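Local coordinates for XRE-family like protein (Pseudomonas syringae pv. tomato, PDB 3F6W) that probably binds DNA through a helix-turn-helix domain of the XRE family, as expected of a transcriptional regulator, at residues Y12-R23 with E48-F59. Residues are numbered along the deposited sequence; the frame is centred on the assembly and turned at random.
Sequences YQALLDLLLEAR and ENAERRLDVIEF
Arg-23 meets the Glu-48 carboxylate with NE and one terminal nitrogen in a two-bonded salt bridge, Arg-23 NE 2.6 Å from Glu-48 OE2 and Arg-23 NH2 3.0 Å from Glu-48 OE1; both oxygens offer their syn lone pairs, and the guanidinium and carboxylate planes lie only 21° apart. A bend at chi3 (65°) turns the arginine head across the end of the extended glutamate. Gln-30 also donates to Glu-48 OE1, while Arg-23 NH1 reaches Ile-28 O, so the pair also bonds to the turn before helix 30-37 and to that helix's first residue.

At the other end, the Tyr-12 hydroxyl accepts a nearly straight bond from Leu-54 N (OH to N 2.9 Å) and donates to a water that in turn donates to Arg-52 O. Arg-53, folded back at chi2 and chi3, lays NH2 over the centre of the Tyr-12 ring in a cation-pi contact, Arg-53 CZ 4.0 Å from the ring centroid.

Between these polar ends the packing is apolar. Leu-16 CD1 meets Ala-50 CB at 3.8 Å, and Phe-59 CE1 rests against Leu-15 CD1 and Leu-19 CD2.

Helix 3-26 thus packs against the Schellman motif that ends helix 41-48 and the loop running to the Asp-55/Glu-58 capping box of helix 56-66, within the all-helical XRE-type helix-turn-helix domain.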
# COMPACT_ATOMS: atom_id res chain seq x y z
N TYR A 12 2.09 -4.17 4.93
CA TYR A 12 1.90 -5.10 6.04
C TYR A 12 0.80 -6.10 5.69
O TYR A 12 0.94 -7.30 5.91
CB TYR A 12 1.55 -4.34 7.33
CG TYR A 12 1.49 -5.26 8.53
CD1 TYR A 12 2.63 -5.60 9.23
CD2 TYR A 12 0.28 -5.82 8.93
CE1 TYR A 12 2.58 -6.47 10.31
CE2 TYR A 12 0.22 -6.69 10.02
CZ TYR A 12 1.37 -7.00 10.71
OH TYR A 12 1.32 -7.86 11.78
N GLN A 13 -0.28 -5.63 5.08
CA GLN A 13 -1.36 -6.54 4.73
C GLN A 13 -0.91 -7.53 3.65
O GLN A 13 -1.29 -8.71 3.70
CB GLN A 13 -2.62 -5.79 4.31
CG GLN A 13 -3.30 -5.06 5.47
CD GLN A 13 -4.05 -6.00 6.39
OE1 GLN A 13 -3.95 -5.90 7.62
NE2 GLN A 13 -4.82 -6.91 5.81
N ALA A 14 -0.09 -7.06 2.71
CA ALA A 14 0.46 -7.92 1.67
C ALA A 14 1.36 -8.99 2.28
O ALA A 14 1.30 -10.16 1.89
CB ALA A 14 1.23 -7.08 0.62
N LEU A 15 2.17 -8.60 3.26
CA LEU A 15 2.96 -9.59 3.99
C LEU A 15 2.07 -10.65 4.66
O LEU A 15 2.37 -11.84 4.59
CB LEU A 15 3.87 -8.92 5.02
CG LEU A 15 4.85 -9.86 5.71
CD1 LEU A 15 5.71 -10.56 4.67
CD2 LEU A 15 5.72 -9.08 6.69
N LEU A 16 0.98 -10.23 5.31
CA LEU A 16 0.07 -11.22 5.89
C LEU A 16 -0.52 -12.15 4.81
O LEU A 16 -0.67 -13.36 5.03
CB LEU A 16 -1.06 -10.56 6.67
CG LEU A 16 -0.70 -9.79 7.95
CD1 LEU A 16 -1.97 -9.32 8.63
CD2 LEU A 16 0.16 -10.65 8.89
N ASP A 17 -0.88 -11.58 3.67
CA ASP A 17 -1.39 -12.34 2.52
C ASP A 17 -0.38 -13.42 2.13
O ASP A 17 -0.72 -14.60 1.98
CB ASP A 17 -1.65 -11.36 1.36
CG ASP A 17 -2.48 -11.96 0.21
OD1 ASP A 17 -3.06 -13.06 0.38
OD2 ASP A 17 -2.57 -11.29 -0.86
N LEU A 18 0.88 -13.02 1.98
CA LEU A 18 1.94 -13.96 1.64
C LEU A 18 2.13 -15.03 2.70
O LEU A 18 2.40 -16.19 2.37
CB LEU A 18 3.27 -13.25 1.37
CG LEU A 18 3.26 -12.34 0.13
CD1 LEU A 18 4.48 -11.42 0.13
CD2 LEU A 18 3.19 -13.18 -1.15
N LEU A 19 2.00 -14.65 3.97
CA LEU A 19 2.22 -15.61 5.04
C LEU A 19 1.11 -16.64 5.09
O LEU A 19 1.35 -17.81 5.39
CB LEU A 19 2.30 -14.92 6.41
CG LEU A 19 3.60 -14.22 6.76
CD1 LEU A 19 3.42 -13.42 8.04
CD2 LEU A 19 4.72 -15.24 6.91
N LEU A 20 -0.11 -16.19 4.81
CA LEU A 20 -1.24 -17.10 4.79
C LEU A 20 -1.07 -18.06 3.61
O LEU A 20 -1.26 -19.27 3.75
CB LEU A 20 -2.56 -16.34 4.68
CG LEU A 20 -3.85 -17.15 4.55
CD1 LEU A 20 -4.00 -18.10 5.74
CD2 LEU A 20 -5.04 -16.21 4.46
N GLU A 21 -0.71 -17.52 2.45
CA GLU A 21 -0.41 -18.38 1.30
C GLU A 21 0.62 -19.45 1.69
O GLU A 21 0.48 -20.63 1.34
CB GLU A 21 0.14 -17.54 0.16
CG GLU A 21 0.42 -18.30 -1.12
CD GLU A 21 0.65 -17.32 -2.26
OE1 GLU A 21 1.75 -16.74 -2.31
OE2 GLU A 21 -0.26 -17.12 -3.08
N ALA A 22 1.68 -19.03 2.38
CA ALA A 22 2.75 -19.95 2.77
C ALA A 22 2.29 -21.01 3.76
O ALA A 22 2.62 -22.19 3.61
CB ALA A 22 3.96 -19.19 3.31
N ARG A 23 1.52 -20.61 4.77
CA ARG A 23 1.08 -21.62 5.75
C ARG A 23 0.14 -22.62 5.10
O ARG A 23 0.26 -23.84 5.30
CB ARG A 23 0.39 -20.99 6.97
CG ARG A 23 -0.11 -22.06 7.96
CD ARG A 23 -0.79 -21.48 9.20
NE ARG A 23 -2.03 -20.76 8.89
CZ ARG A 23 -3.16 -21.33 8.51
NH1 ARG A 23 -3.24 -22.64 8.36
NH2 ARG A 23 -4.23 -20.57 8.27
N GLU A 48 -2.80 -13.59 11.87
CA GLU A 48 -3.38 -13.68 10.51
C GLU A 48 -4.56 -12.74 10.29
O GLU A 48 -4.75 -12.23 9.19
CB GLU A 48 -3.73 -15.12 10.14
CG GLU A 48 -2.53 -16.06 10.22
CD GLU A 48 -2.80 -17.47 9.70
OE1 GLU A 48 -3.97 -17.84 9.52
OE2 GLU A 48 -1.83 -18.20 9.45
N ASN A 49 -5.34 -12.50 11.34
CA ASN A 49 -6.49 -11.61 11.24
C ASN A 49 -6.15 -10.14 11.41
O ASN A 49 -7.04 -9.31 11.40
CB ASN A 49 -7.53 -11.99 12.29
CG ASN A 49 -8.04 -13.41 12.11
OD1 ASN A 49 -7.81 -14.03 11.08
ND2 ASN A 49 -8.71 -13.93 13.13
N ALA A 50 -4.87 -9.82 11.58
CA ALA A 50 -4.41 -8.45 11.85
C ALA A 50 -4.98 -7.84 13.12
O ALA A 50 -5.20 -6.62 13.19
CB ALA A 50 -4.71 -7.54 10.65
N GLU A 51 -5.21 -8.68 14.12
CA GLU A 51 -5.68 -8.22 15.43
C GLU A 51 -4.53 -8.11 16.45
O GLU A 51 -4.75 -7.78 17.61
CB GLU A 51 -6.78 -9.14 15.96
CG GLU A 51 -7.99 -9.23 15.03
CD GLU A 51 -8.86 -7.99 15.05
OE1 GLU A 51 -8.59 -7.07 15.85
N ARG A 52 -3.32 -8.42 16.02
CA ARG A 52 -2.13 -8.13 16.82
C ARG A 52 -1.00 -7.84 15.85
O ARG A 52 -1.06 -8.29 14.72
CB ARG A 52 -1.77 -9.29 17.75
CG ARG A 52 -1.15 -10.48 17.06
CD ARG A 52 -0.64 -11.55 18.05
NE ARG A 52 0.39 -11.08 18.99
CZ ARG A 52 1.68 -10.92 18.69
NH1 ARG A 52 2.11 -11.15 17.46
NH2 ARG A 52 2.53 -10.50 19.61
N ARG A 53 0.03 -7.12 16.29
CA ARG A 53 1.12 -6.72 15.39
C ARG A 53 2.28 -7.72 15.46
O ARG A 53 2.70 -8.12 16.55
CB ARG A 53 1.66 -5.33 15.74
CG ARG A 53 0.62 -4.26 16.05
CD ARG A 53 -0.20 -3.88 14.84
NE ARG A 53 0.61 -3.57 13.66
CZ ARG A 53 0.13 -3.66 12.42
NH1 ARG A 53 -1.13 -4.03 12.21
NH2 ARG A 53 0.90 -3.37 11.38
N LEU A 54 2.76 -8.15 14.30
CA LEU A 54 3.93 -9.02 14.23
C LEU A 54 5.17 -8.16 14.22
O LEU A 54 5.27 -7.23 13.42
CB LEU A 54 3.92 -9.85 12.95
CG LEU A 54 3.34 -11.25 12.92
CD1 LEU A 54 3.56 -11.85 11.53
CD2 LEU A 54 3.95 -12.14 13.99
N ASP A 55 6.12 -8.48 15.09
CA ASP A 55 7.44 -7.86 15.02
C ASP A 55 8.39 -8.75 14.21
O ASP A 55 8.05 -9.89 13.85
CB ASP A 55 7.99 -7.48 16.41
CG ASP A 55 8.35 -8.69 17.27
OD1 ASP A 55 9.11 -9.55 16.81
OD2 ASP A 55 7.89 -8.75 18.43
N VAL A 56 9.56 -8.23 13.87
CA VAL A 56 10.43 -8.97 12.96
C VAL A 56 10.93 -10.26 13.61
O VAL A 56 11.16 -11.27 12.93
CB VAL A 56 11.59 -8.11 12.42
CG1 VAL A 56 12.58 -7.79 13.53
CG2 VAL A 56 12.27 -8.81 11.25
N ILE A 57 11.07 -10.25 14.94
CA ILE A 57 11.49 -11.45 15.64
C ILE A 57 10.42 -12.55 15.53
O ILE A 57 10.72 -13.68 15.16
CB ILE A 57 11.81 -11.19 17.13
CG1 ILE A 57 12.90 -10.11 17.25
CG2 ILE A 57 12.22 -12.49 17.82
CD1 ILE A 57 14.14 -10.42 16.49
N GLU A 58 9.19 -12.21 15.87
CA GLU A 58 8.08 -13.16 15.74
C GLU A 58 7.95 -13.63 14.30
O GLU A 58 7.71 -14.82 14.05
CB GLU A 58 6.77 -12.52 16.21
CG GLU A 58 6.86 -12.03 17.65
CD GLU A 58 5.72 -11.12 18.05
OE1 GLU A 58 5.13 -10.44 17.16
OE2 GLU A 58 5.41 -11.09 19.26
N PHE A 59 8.13 -12.70 13.37
CA PHE A 59 8.05 -13.00 11.94
C PHE A 59 9.06 -14.07 11.53
O PHE A 59 8.71 -15.04 10.85
CB PHE A 59 8.26 -11.73 11.10
CG PHE A 59 8.41 -11.98 9.62
CD1 PHE A 59 7.30 -12.22 8.83
CD2 PHE A 59 9.67 -12.00 9.03
CE1 PHE A 59 7.45 -12.45 7.47
CE2 PHE A 59 9.83 -12.24 7.67
CZ PHE A 59 8.72 -12.46 6.89
O HOH W 1 -0.96 -9.07 12.26
O HOH W 2 -3.07 -4.19 9.58